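Local coordinates for protein vaginolysin (Gardnerella vaginalis, PDB 5IMY) that probably acts as a cholesterol-dependent cytolysin, a secreted toxin that binds cholesterol in host membranes and lyses cells, at residues A[92-97]-A[353-358]; A[104-109]-A[348-353]; A[380-385]-A[394-399]; A[440-445]-A[470-475]. One frame throughout, in Å; residues are numbered along the deposited sequence.

Interaction 1 of 4, residues A[92-97]-A[353-358]; sequences GALFRA and SFVKDN
L94 and A97, in and just after the short strand 94-96, meet F354, the last residue of strand 347-354, and V355 just beyond it. The two strands belong to the large antiparallel sheet of the thiol-activated cytolysin fold. They are not direct neighbours. Strand 253-261 runs between them and pairs with both, so the side chains reach across it. The backbone bonds of G92, A93, F95 and A97 go to residues 252-256. This explains why the CA atoms of L94 and V355 stay 8.9 Å apart.

Two apolar touches make the contact: methyl on methyl, and methyl on ring. CD2 of L94 lies 4.1 Å from CG2 of V355, and the two side chains cross at about a right angle. V355 sets its CG2 beside its own backbone N and anti to its carbonyl carbon, which places that methyl before L94. At the other touch, CB of A97 sits 4.3 Å from CE1 of F354. The methyl meets the ring obliquely. The F354 ring also meets the ring of Y34 and packs on V254, while L94 rests on Y255 and F233.

Beyond V355 the chain turns back. A weak 2.7 Å bond from N358 N to F354 O spans this turn.

All four touching residues are buried. With no hydrogen bond or ion pair between the segments, their placement rests largely on strand 253-261, and the thin apolar contact adds no directional bond.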
# COMPACT_ATOMS: atom_id res chain seq x y z
N GLY A 92 31.98 5.09 40.37
CA GLY A 92 32.84 4.15 41.07
C GLY A 92 32.14 2.96 41.69
O GLY A 92 32.82 2.12 42.29
N ALA A 93 30.82 2.85 41.57
CA ALA A 93 30.11 1.72 42.14
C ALA A 93 30.34 0.47 41.29
O ALA A 93 30.52 0.54 40.08
CB ALA A 93 28.62 2.01 42.24
N LEU A 94 30.31 -0.69 41.96
CA LEU A 94 30.49 -1.98 41.31
C LEU A 94 29.17 -2.74 41.30
O LEU A 94 28.51 -2.84 42.33
CB LEU A 94 31.56 -2.81 42.03
CG LEU A 94 33.01 -2.34 41.94
CD1 LEU A 94 33.87 -3.16 42.87
CD2 LEU A 94 33.52 -2.43 40.51
N PHE A 95 28.81 -3.27 40.13
CA PHE A 95 27.64 -4.12 39.99
C PHE A 95 28.04 -5.42 39.31
O PHE A 95 29.15 -5.57 38.80
CB PHE A 95 26.54 -3.46 39.15
CG PHE A 95 26.24 -2.04 39.52
CD1 PHE A 95 26.09 -1.66 40.84
CD2 PHE A 95 26.10 -1.08 38.53
CE1 PHE A 95 25.82 -0.35 41.16
CE2 PHE A 95 25.83 0.23 38.85
CZ PHE A 95 25.68 0.60 40.17
N ARG A 96 27.11 -6.37 39.32
CA ARG A 96 27.17 -7.52 38.43
C ARG A 96 26.34 -7.24 37.19
O ARG A 96 25.24 -6.67 37.27
CB ARG A 96 26.65 -8.78 39.12
CG ARG A 96 27.54 -9.27 40.24
CD ARG A 96 26.81 -10.26 41.13
NE ARG A 96 27.48 -10.39 42.42
CZ ARG A 96 27.10 -9.78 43.54
NH1 ARG A 96 26.03 -8.99 43.56
NH2 ARG A 96 27.79 -9.96 44.66
N ALA A 97 26.87 -7.61 36.03
CA ALA A 97 26.12 -7.55 34.78
C ALA A 97 25.11 -8.69 34.80
O ALA A 97 25.28 -9.73 34.17
CB ALA A 97 27.05 -7.63 33.58
N SER A 353 30.93 0.36 32.72
CA SER A 353 32.00 -0.21 31.91
C SER A 353 32.47 -1.50 32.56
O SER A 353 32.44 -1.64 33.78
CB SER A 353 33.17 0.77 31.76
OG SER A 353 32.76 1.97 31.14
N PHE A 354 32.90 -2.45 31.73
CA PHE A 354 33.37 -3.73 32.23
C PHE A 354 34.71 -3.57 32.93
O PHE A 354 35.60 -2.86 32.46
CB PHE A 354 33.50 -4.74 31.10
CG PHE A 354 32.18 -5.25 30.58
CD1 PHE A 354 31.41 -6.10 31.35
CD2 PHE A 354 31.73 -4.88 29.32
CE1 PHE A 354 30.20 -6.58 30.87
CE2 PHE A 354 30.52 -5.36 28.84
CZ PHE A 354 29.75 -6.20 29.62
N VAL A 355 34.86 -4.24 34.08
CA VAL A 355 36.11 -4.19 34.82
C VAL A 355 37.23 -4.84 34.02
O VAL A 355 38.38 -4.40 34.06
CB VAL A 355 35.94 -4.86 36.20
CG1 VAL A 355 37.28 -4.95 36.93
CG2 VAL A 355 34.92 -4.10 37.03
N LYS A 356 36.91 -5.90 33.27
CA LYS A 356 37.94 -6.68 32.59
C LYS A 356 38.76 -5.81 31.65
O LYS A 356 40.00 -5.85 31.67
CB LYS A 356 37.30 -7.84 31.82
CG LYS A 356 38.31 -8.76 31.14
CD LYS A 356 37.88 -9.15 29.73
CE LYS A 356 37.01 -10.39 29.71
NZ LYS A 356 37.54 -11.39 28.73
N ASP A 357 38.10 -5.02 30.81
CA ASP A 357 38.78 -4.25 29.77
C ASP A 357 38.36 -2.79 29.72
O ASP A 357 38.74 -2.08 28.78
CB ASP A 357 38.55 -4.90 28.40
CG ASP A 357 37.08 -5.10 28.09
OD1 ASP A 357 36.24 -4.48 28.77
OD2 ASP A 357 36.77 -5.88 27.17
N ASN A 358 37.59 -2.31 30.70
CA ASN A 358 37.17 -0.92 30.77
C ASN A 358 36.33 -0.50 29.56
O ASN A 358 36.17 0.70 29.30
CB ASN A 358 38.39 0.01 30.90
CG ASN A 358 39.22 -0.30 32.13
OD1 ASN A 358 38.81 -0.05 33.26
ND2 ASN A 358 40.41 -0.86 31.91

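Interaction 2 of 4, residues A[104-109]-A[348-353]; sequences NMPSLI and IAYTTS
N104 and Y350 meet at the end of helix 99-102, which closes in a Schellman motif. N104 is the first residue to leave the helix, and its phi is positive. The Y350 ring reaches from strand 347-354 to this helix end.

The Y350 hydroxyl donates a hydrogen bond to the N104 carboxamide, with OH 2.9 Å from OD1. The C=O...donor angle is 155°, and the donor is tilted 23° from the carbonyl plane. OD1 sits at the edge of the ring, near the ring plane. The amide and ring planes are nearly parallel, 5° apart, and the two groups slide past each other in opposite directions. The other end of the amide is held as well: ND2 of N104 bonds S80 O.

P106 comes to the same hydroxyl. Its CG lies 3.9 Å from Y350 OH, a plain van der Waals touch. V89, V259 and L101 also pack on Y350. Just before Y350, I348 and A349 both face A260 in a classic beta bulge.

A buried tyrosine on a sheet strand thus links to that sheet the asparagine that ends the helix in a Schellman motif.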
# COMPACT_ATOMS: atom_id res chain seq x y z
N ASN A 104 17.42 -2.14 35.71
CA ASN A 104 17.73 -0.80 36.20
C ASN A 104 17.62 -0.71 37.72
O ASN A 104 17.36 0.36 38.27
CB ASN A 104 16.84 0.26 35.54
CG ASN A 104 17.56 1.57 35.31
OD1 ASN A 104 18.79 1.61 35.22
ND2 ASN A 104 16.81 2.66 35.21
N MET A 105 17.82 -1.83 38.41
CA MET A 105 17.88 -1.87 39.87
C MET A 105 19.15 -2.59 40.30
O MET A 105 19.10 -3.61 41.00
CB MET A 105 16.64 -2.56 40.44
CG MET A 105 15.38 -1.70 40.40
SD MET A 105 15.55 -0.16 41.33
CE MET A 105 16.00 -0.77 42.95
N PRO A 106 20.31 -2.08 39.91
CA PRO A 106 21.55 -2.81 40.17
C PRO A 106 21.82 -2.95 41.66
O PRO A 106 21.49 -2.07 42.46
CB PRO A 106 22.62 -1.95 39.48
CG PRO A 106 22.04 -0.57 39.48
CD PRO A 106 20.56 -0.75 39.33
N SER A 107 22.42 -4.08 42.02
CA SER A 107 22.85 -4.34 43.39
C SER A 107 24.37 -4.24 43.46
O SER A 107 25.08 -4.68 42.55
CB SER A 107 22.39 -5.72 43.86
OG SER A 107 22.93 -6.74 43.04
N LEU A 108 24.86 -3.64 44.54
CA LEU A 108 26.29 -3.43 44.70
C LEU A 108 27.01 -4.76 44.95
O LEU A 108 26.42 -5.74 45.41
CB LEU A 108 26.57 -2.47 45.85
CG LEU A 108 25.94 -1.08 45.72
CD1 LEU A 108 25.98 -0.36 47.05
CD2 LEU A 108 26.64 -0.28 44.65
N ILE A 109 28.29 -4.77 44.63
CA ILE A 109 29.20 -5.84 45.03
C ILE A 109 29.92 -5.36 46.28
O ILE A 109 30.72 -4.43 46.22
CB ILE A 109 30.19 -6.20 43.92
CG1 ILE A 109 29.45 -6.66 42.66
CG2 ILE A 109 31.14 -7.31 44.39
CD1 ILE A 109 30.33 -6.74 41.43
N ILE A 348 20.95 12.08 36.37
CA ILE A 348 19.87 11.75 35.46
C ILE A 348 20.19 10.47 34.70
O ILE A 348 19.29 9.74 34.27
CB ILE A 348 19.58 12.91 34.48
CG1 ILE A 348 20.87 13.36 33.79
CG2 ILE A 348 18.93 14.07 35.22
CD1 ILE A 348 20.66 14.38 32.69
N ALA A 349 21.48 10.19 34.51
CA ALA A 349 21.89 9.02 33.76
C ALA A 349 23.24 8.53 34.27
O ALA A 349 24.01 9.28 34.87
CB ALA A 349 21.98 9.32 32.26
N TYR A 350 23.51 7.25 34.03
CA TYR A 350 24.79 6.66 34.40
C TYR A 350 25.20 5.65 33.34
O TYR A 350 24.36 5.05 32.67
CB TYR A 350 24.75 6.00 35.78
CG TYR A 350 23.88 4.76 35.88
CD1 TYR A 350 24.45 3.49 35.90
CD2 TYR A 350 22.50 4.86 35.98
CE1 TYR A 350 23.66 2.36 36.00
CE2 TYR A 350 21.71 3.73 36.08
CZ TYR A 350 22.29 2.48 36.09
OH TYR A 350 21.51 1.36 36.19
N THR A 351 26.51 5.47 33.21
CA THR A 351 27.10 4.52 32.27
C THR A 351 27.96 3.53 33.04
O THR A 351 28.64 3.90 34.00
CB THR A 351 27.96 5.25 31.23
OG1 THR A 351 27.17 6.23 30.55
CG2 THR A 351 28.53 4.26 30.21
N THR A 352 27.92 2.27 32.63
CA THR A 352 28.74 1.23 33.22
C THR A 352 29.76 0.73 32.21
O THR A 352 29.51 0.70 31.00
CB THR A 352 27.89 0.04 33.70
OG1 THR A 352 27.33 -0.64 32.57
CG2 THR A 352 26.78 0.51 34.63
N SER A 353 30.93 0.36 32.72
CA SER A 353 32.00 -0.21 31.91
C SER A 353 32.47 -1.50 32.56
O SER A 353 32.44 -1.64 33.78
CB SER A 353 33.17 0.77 31.76
OG SER A 353 32.76 1.97 31.14

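Interaction 3 of 4, residues A[380-385]-A[394-399]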
# COMPACT_ATOMS: atom_id res chain seq x y z
N GLY A 380 -14.72 15.68 -0.91
CA GLY A 380 -14.97 17.04 -1.35
C GLY A 380 -16.13 17.11 -2.34
O GLY A 380 -16.62 16.09 -2.84
N TYR A 381 -16.55 18.34 -2.62
CA TYR A 381 -17.71 18.59 -3.47
C TYR A 381 -17.35 19.59 -4.57
O TYR A 381 -16.62 20.56 -4.33
CB TYR A 381 -18.88 19.13 -2.64
CG TYR A 381 -19.37 18.18 -1.57
CD1 TYR A 381 -20.42 17.30 -1.83
CD2 TYR A 381 -18.80 18.16 -0.31
CE1 TYR A 381 -20.87 16.43 -0.86
CE2 TYR A 381 -19.24 17.29 0.67
CZ TYR A 381 -20.28 16.42 0.39
OH TYR A 381 -20.73 15.55 1.35
N LEU A 382 -17.88 19.35 -5.77
CA LEU A 382 -17.75 20.26 -6.90
C LEU A 382 -19.15 20.65 -7.37
O LEU A 382 -19.97 19.79 -7.68
CB LEU A 382 -16.98 19.61 -8.05
CG LEU A 382 -17.04 20.35 -9.39
CD1 LEU A 382 -16.40 21.72 -9.28
CD2 LEU A 382 -16.38 19.54 -10.49
N THR A 383 -19.40 21.96 -7.42
CA THR A 383 -20.70 22.49 -7.83
C THR A 383 -20.55 23.22 -9.16
O THR A 383 -19.66 24.06 -9.32
CB THR A 383 -21.25 23.44 -6.76
OG1 THR A 383 -21.66 22.67 -5.61
CG2 THR A 383 -22.44 24.25 -7.28
N LEU A 384 -21.43 22.90 -10.11
CA LEU A 384 -21.46 23.55 -11.41
C LEU A 384 -22.76 24.33 -11.55
O LEU A 384 -23.84 23.77 -11.36
CB LEU A 384 -21.35 22.53 -12.54
CG LEU A 384 -20.34 21.39 -12.39
CD1 LEU A 384 -20.60 20.34 -13.45
CD2 LEU A 384 -18.91 21.91 -12.48
N ASP A 385 -22.65 25.62 -11.87
CA ASP A 385 -23.81 26.47 -12.10
C ASP A 385 -23.65 27.14 -13.45
O ASP A 385 -22.77 27.99 -13.63
CB ASP A 385 -23.96 27.51 -10.99
CG ASP A 385 -25.34 28.15 -10.97
OD1 ASP A 385 -26.32 27.47 -11.34
OD2 ASP A 385 -25.44 29.34 -10.59
N TYR A 394 -19.30 19.74 -20.22
CA TYR A 394 -18.27 19.62 -19.19
C TYR A 394 -17.35 18.46 -19.52
O TYR A 394 -17.78 17.44 -20.07
CB TYR A 394 -18.88 19.44 -17.79
CG TYR A 394 -19.53 20.69 -17.23
CD1 TYR A 394 -18.75 21.70 -16.67
CD2 TYR A 394 -20.90 20.86 -17.24
CE1 TYR A 394 -19.33 22.84 -16.14
CE2 TYR A 394 -21.49 22.00 -16.72
CZ TYR A 394 -20.70 22.99 -16.18
OH TYR A 394 -21.29 24.12 -15.66
N TYR A 395 -16.08 18.62 -19.19
CA TYR A 395 -15.08 17.57 -19.33
C TYR A 395 -14.25 17.55 -18.05
O TYR A 395 -13.39 18.40 -17.84
CB TYR A 395 -14.20 17.78 -20.56
CG TYR A 395 -14.97 17.70 -21.86
CD1 TYR A 395 -15.21 16.47 -22.46
CD2 TYR A 395 -15.45 18.84 -22.48
CE1 TYR A 395 -15.91 16.38 -23.65
CE2 TYR A 395 -16.15 18.76 -23.67
CZ TYR A 395 -16.38 17.53 -24.25
OH TYR A 395 -17.08 17.45 -25.43
N ILE A 396 -14.53 16.57 -17.19
CA ILE A 396 -13.93 16.49 -15.86
C ILE A 396 -13.30 15.11 -15.72
O ILE A 396 -13.97 14.09 -15.90
CB ILE A 396 -14.97 16.73 -14.76
CG1 ILE A 396 -15.50 18.17 -14.85
CG2 ILE A 396 -14.38 16.47 -13.37
CD1 ILE A 396 -16.67 18.48 -13.94
N TYR A 397 -12.01 15.09 -15.38
CA TYR A 397 -11.27 13.85 -15.16
C TYR A 397 -10.49 13.96 -13.86
O TYR A 397 -10.21 15.05 -13.36
CB TYR A 397 -10.31 13.55 -16.31
CG TYR A 397 -10.90 13.74 -17.70
CD1 TYR A 397 -11.37 12.66 -18.43
CD2 TYR A 397 -10.97 15.00 -18.27
CE1 TYR A 397 -11.91 12.83 -19.69
CE2 TYR A 397 -11.50 15.18 -19.53
CZ TYR A 397 -11.97 14.09 -20.23
OH TYR A 397 -12.49 14.28 -21.49
N TRP A 398 -10.13 12.80 -13.32
CA TRP A 398 -9.29 12.73 -12.13
C TRP A 398 -8.67 11.35 -12.06
O TRP A 398 -9.09 10.41 -12.74
CB TRP A 398 -10.09 13.05 -10.86
CG TRP A 398 -11.13 12.03 -10.52
CD1 TRP A 398 -10.98 10.94 -9.71
CD2 TRP A 398 -12.49 12.01 -10.98
NE1 TRP A 398 -12.16 10.24 -9.64
CE2 TRP A 398 -13.10 10.87 -10.40
CE3 TRP A 398 -13.25 12.83 -11.82
CZ2 TRP A 398 -14.43 10.54 -10.64
CZ3 TRP A 398 -14.57 12.50 -12.05
CH2 TRP A 398 -15.15 11.37 -11.47
N ASP A 399 -7.65 11.23 -11.21
CA ASP A 399 -6.87 10.00 -11.09
C ASP A 399 -7.13 9.34 -9.74
O ASP A 399 -7.28 10.02 -8.72
CB ASP A 399 -5.37 10.30 -11.24
CG ASP A 399 -5.01 10.76 -12.64
OD1 ASP A 399 -5.57 10.21 -13.61
OD2 ASP A 399 -4.16 11.67 -12.77
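L384 and Y394 make the main contact here, between the two facing sheets of the C-terminal beta sandwich. Strand 363-389 lies in one sheet and strand 395-403 in the other.

The aromatic part is a CH-pi contact. CD1 of L384 stands over the centre of the Y394 ring, 3.6 Å from the centroid and 4° off the ring normal. The rest of the leucine follows the same face. CD2 of L384 lies 3.8 Å from CE1 of Y394, and CB of L384 lies 3.5 Å from Y394 OH. The L384 chi1 of -43° turns CG beside its backbone N, and both methyls then come down on the ring.

The aliphatic part joins L382 and I396. They reach toward each other tip to tip, with CD2 of L382 3.6 Å from CD1 of I396. CD2 of L384 also approaches that CD1, at 4.3 Å.

No hydrogen bond joins the two segments. The Y394 hydroxyl has a weak bond with ND2 of N474. D385 points away; its OD1 bonds ND2 of N428 and its OD2 makes a salt bridge with R387. A methyl centred on a ring face, beside an end-on meeting of aliphatic tips, makes this a buried apolar join of the two sheets.

Interaction 4 of 4, residues A[440-445]-A[470-475]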
# COMPACT_ATOMS: atom_id res chain seq x y z
N LEU A 440 -7.41 16.56 -10.29
CA LEU A 440 -8.73 16.89 -10.79
C LEU A 440 -8.61 17.83 -11.99
O LEU A 440 -7.80 18.76 -12.00
CB LEU A 440 -9.56 17.54 -9.69
CG LEU A 440 -11.05 17.77 -9.97
CD1 LEU A 440 -11.82 16.46 -9.99
CD2 LEU A 440 -11.64 18.72 -8.94
N ARG A 441 -9.43 17.58 -13.01
CA ARG A 441 -9.43 18.35 -14.25
C ARG A 441 -10.84 18.84 -14.54
O ARG A 441 -11.81 18.14 -14.26
CB ARG A 441 -8.92 17.50 -15.42
CG ARG A 441 -7.70 18.07 -16.11
CD ARG A 441 -7.08 17.05 -17.06
NE ARG A 441 -5.62 17.05 -16.97
CZ ARG A 441 -4.82 17.83 -17.69
NH1 ARG A 441 -5.33 18.70 -18.56
NH2 ARG A 441 -3.51 17.75 -17.53
N ILE A 442 -10.95 20.04 -15.10
CA ILE A 442 -12.25 20.63 -15.41
C ILE A 442 -12.12 21.50 -16.66
O ILE A 442 -11.24 22.36 -16.74
CB ILE A 442 -12.80 21.47 -14.23
CG1 ILE A 442 -12.93 20.61 -12.97
CG2 ILE A 442 -14.17 22.05 -14.60
CD1 ILE A 442 -13.32 21.38 -11.72
N LYS A 443 -13.02 21.28 -17.62
CA LYS A 443 -13.10 22.08 -18.84
C LYS A 443 -14.57 22.27 -19.19
O LYS A 443 -15.37 21.35 -19.01
CB LYS A 443 -12.34 21.41 -20.00
CG LYS A 443 -12.03 22.33 -21.17
CD LYS A 443 -11.12 21.65 -22.19
CE LYS A 443 -11.90 21.01 -23.33
NZ LYS A 443 -11.08 20.06 -24.12
N LEU A 444 -14.92 23.46 -19.70
CA LEU A 444 -16.32 23.82 -19.90
C LEU A 444 -16.72 23.91 -21.37
O LEU A 444 -17.58 23.16 -21.81
CB LEU A 444 -16.62 25.16 -19.19
CG LEU A 444 -18.01 25.76 -19.35
CD1 LEU A 444 -19.09 24.72 -19.17
CD2 LEU A 444 -18.23 26.88 -18.36
N VAL A 445 -16.12 24.82 -22.14
CA VAL A 445 -16.42 25.04 -23.56
C VAL A 445 -17.91 25.31 -23.79
O VAL A 445 -18.78 24.77 -23.10
CB VAL A 445 -15.93 23.86 -24.43
CG1 VAL A 445 -14.55 23.38 -23.99
CG2 VAL A 445 -16.92 22.68 -24.49
N ARG A 470 -15.85 23.43 -4.07
CA ARG A 470 -15.49 24.19 -5.26
C ARG A 470 -16.74 24.38 -6.09
O ARG A 470 -17.45 23.41 -6.39
CB ARG A 470 -14.40 23.46 -6.06
CG ARG A 470 -14.19 23.97 -7.49
CD ARG A 470 -12.80 24.56 -7.69
NE ARG A 470 -11.75 23.70 -7.16
CZ ARG A 470 -10.50 24.10 -6.94
NH1 ARG A 470 -10.14 25.35 -7.19
NH2 ARG A 470 -9.61 23.24 -6.45
N THR A 471 -17.03 25.63 -6.45
CA THR A 471 -18.18 25.95 -7.28
C THR A 471 -17.73 26.87 -8.41
O THR A 471 -17.07 27.88 -8.17
CB THR A 471 -19.31 26.60 -6.47
OG1 THR A 471 -20.24 27.23 -7.36
CG2 THR A 471 -18.77 27.63 -5.50
N ILE A 472 -18.10 26.50 -9.64
CA ILE A 472 -17.69 27.21 -10.84
C ILE A 472 -18.95 27.70 -11.53
O ILE A 472 -19.71 26.89 -12.09
CB ILE A 472 -16.85 26.32 -11.77
CG1 ILE A 472 -15.73 25.64 -10.99
CG2 ILE A 472 -16.29 27.15 -12.93
CD1 ILE A 472 -14.93 24.64 -11.79
N SER A 473 -19.18 29.01 -11.50
CA SER A 473 -20.36 29.61 -12.11
C SER A 473 -19.98 30.29 -13.42
O SER A 473 -18.97 30.99 -13.50
CB SER A 473 -21.00 30.63 -11.17
OG SER A 473 -21.41 30.02 -9.95
N ASN A 474 -20.80 30.07 -14.45
CA ASN A 474 -20.59 30.66 -15.76
C ASN A 474 -21.88 31.31 -16.23
O ASN A 474 -22.97 30.76 -16.03
CB ASN A 474 -20.11 29.62 -16.78
CG ASN A 474 -21.05 28.43 -16.89
OD1 ASN A 474 -21.95 28.42 -17.72
ND2 ASN A 474 -20.83 27.43 -16.05
N TRP A 475 -21.76 32.47 -16.86
CA TRP A 475 -22.92 33.23 -17.30
C TRP A 475 -22.52 34.03 -18.54
O TRP A 475 -21.55 33.70 -19.22
CB TRP A 475 -23.46 34.10 -16.15
CG TRP A 475 -22.59 35.28 -15.81
CD1 TRP A 475 -22.73 36.56 -16.26
CD2 TRP A 475 -21.45 35.28 -14.94
NE1 TRP A 475 -21.75 37.36 -15.73
CE2 TRP A 475 -20.95 36.60 -14.92
CE3 TRP A 475 -20.80 34.30 -14.19
CZ2 TRP A 475 -19.83 36.96 -14.17
CZ3 TRP A 475 -19.69 34.66 -13.44
CH2 TRP A 475 -19.22 35.98 -13.44
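I442 and I472 form the tight centre of this contact between the two sheets of the beta sandwich. They reach toward each other tip to tip, and CD1 of I442 lies 3.6 Å from CD1 of I472. CG2 of I442 adds a second touch to the same methyl, at 3.9 Å. Both isoleucines turn CG1 anti to their carbonyl carbon, which extends CD1 across the gap between the sheets.

The second tight spot is mixed in character. CD2 of L444 sits over the flat face of the N474 amide, 3.5 Å from ND2 and equally far from CG. The amide is held from outside the two segments: OD1 of N474 bonds ND1 of H386.

Elsewhere the contact is loose. L440 and R470 point toward the opposite segment but stop short of touching it. R441 and K443 lie on the partly exposed outer side. K443 makes a cation-pi contact with Y395, and R441 packs on an aromatic side chain of another protein's chain. T471 and S473 are likewise partly exposed.

After V445 the chain enters the tryptophan-rich undecapeptide loop of the family, where V445 packs on W455. No hydrogen bond crosses between the segments. The L444 methyl probably shields one face of the buried amide, while the bond to H386 meets the need of its oxygen.

The four contacts form two clusters far apart in an elongated chain. Interactions 1 and 2 have centres 9 Å apart. They share S353, strand 347-354 and the large antiparallel sheet, and L94 O and I109 N are probably hydrogen-bonded between them. Interaction 2 is nested inside the loop closed by interaction 1. Interactions 3 and 4 follow in series, with centres 7 Å apart. Each joins the same two sheets of the sandwich, through neighbouring strands in both. Interactions 1 and 3 lie about 71 Å apart, centre to centre. One cluster thus ties the thiol-activated cytolysin region, the other the C-terminal sandwich, which in this family probably recognises cholesterol.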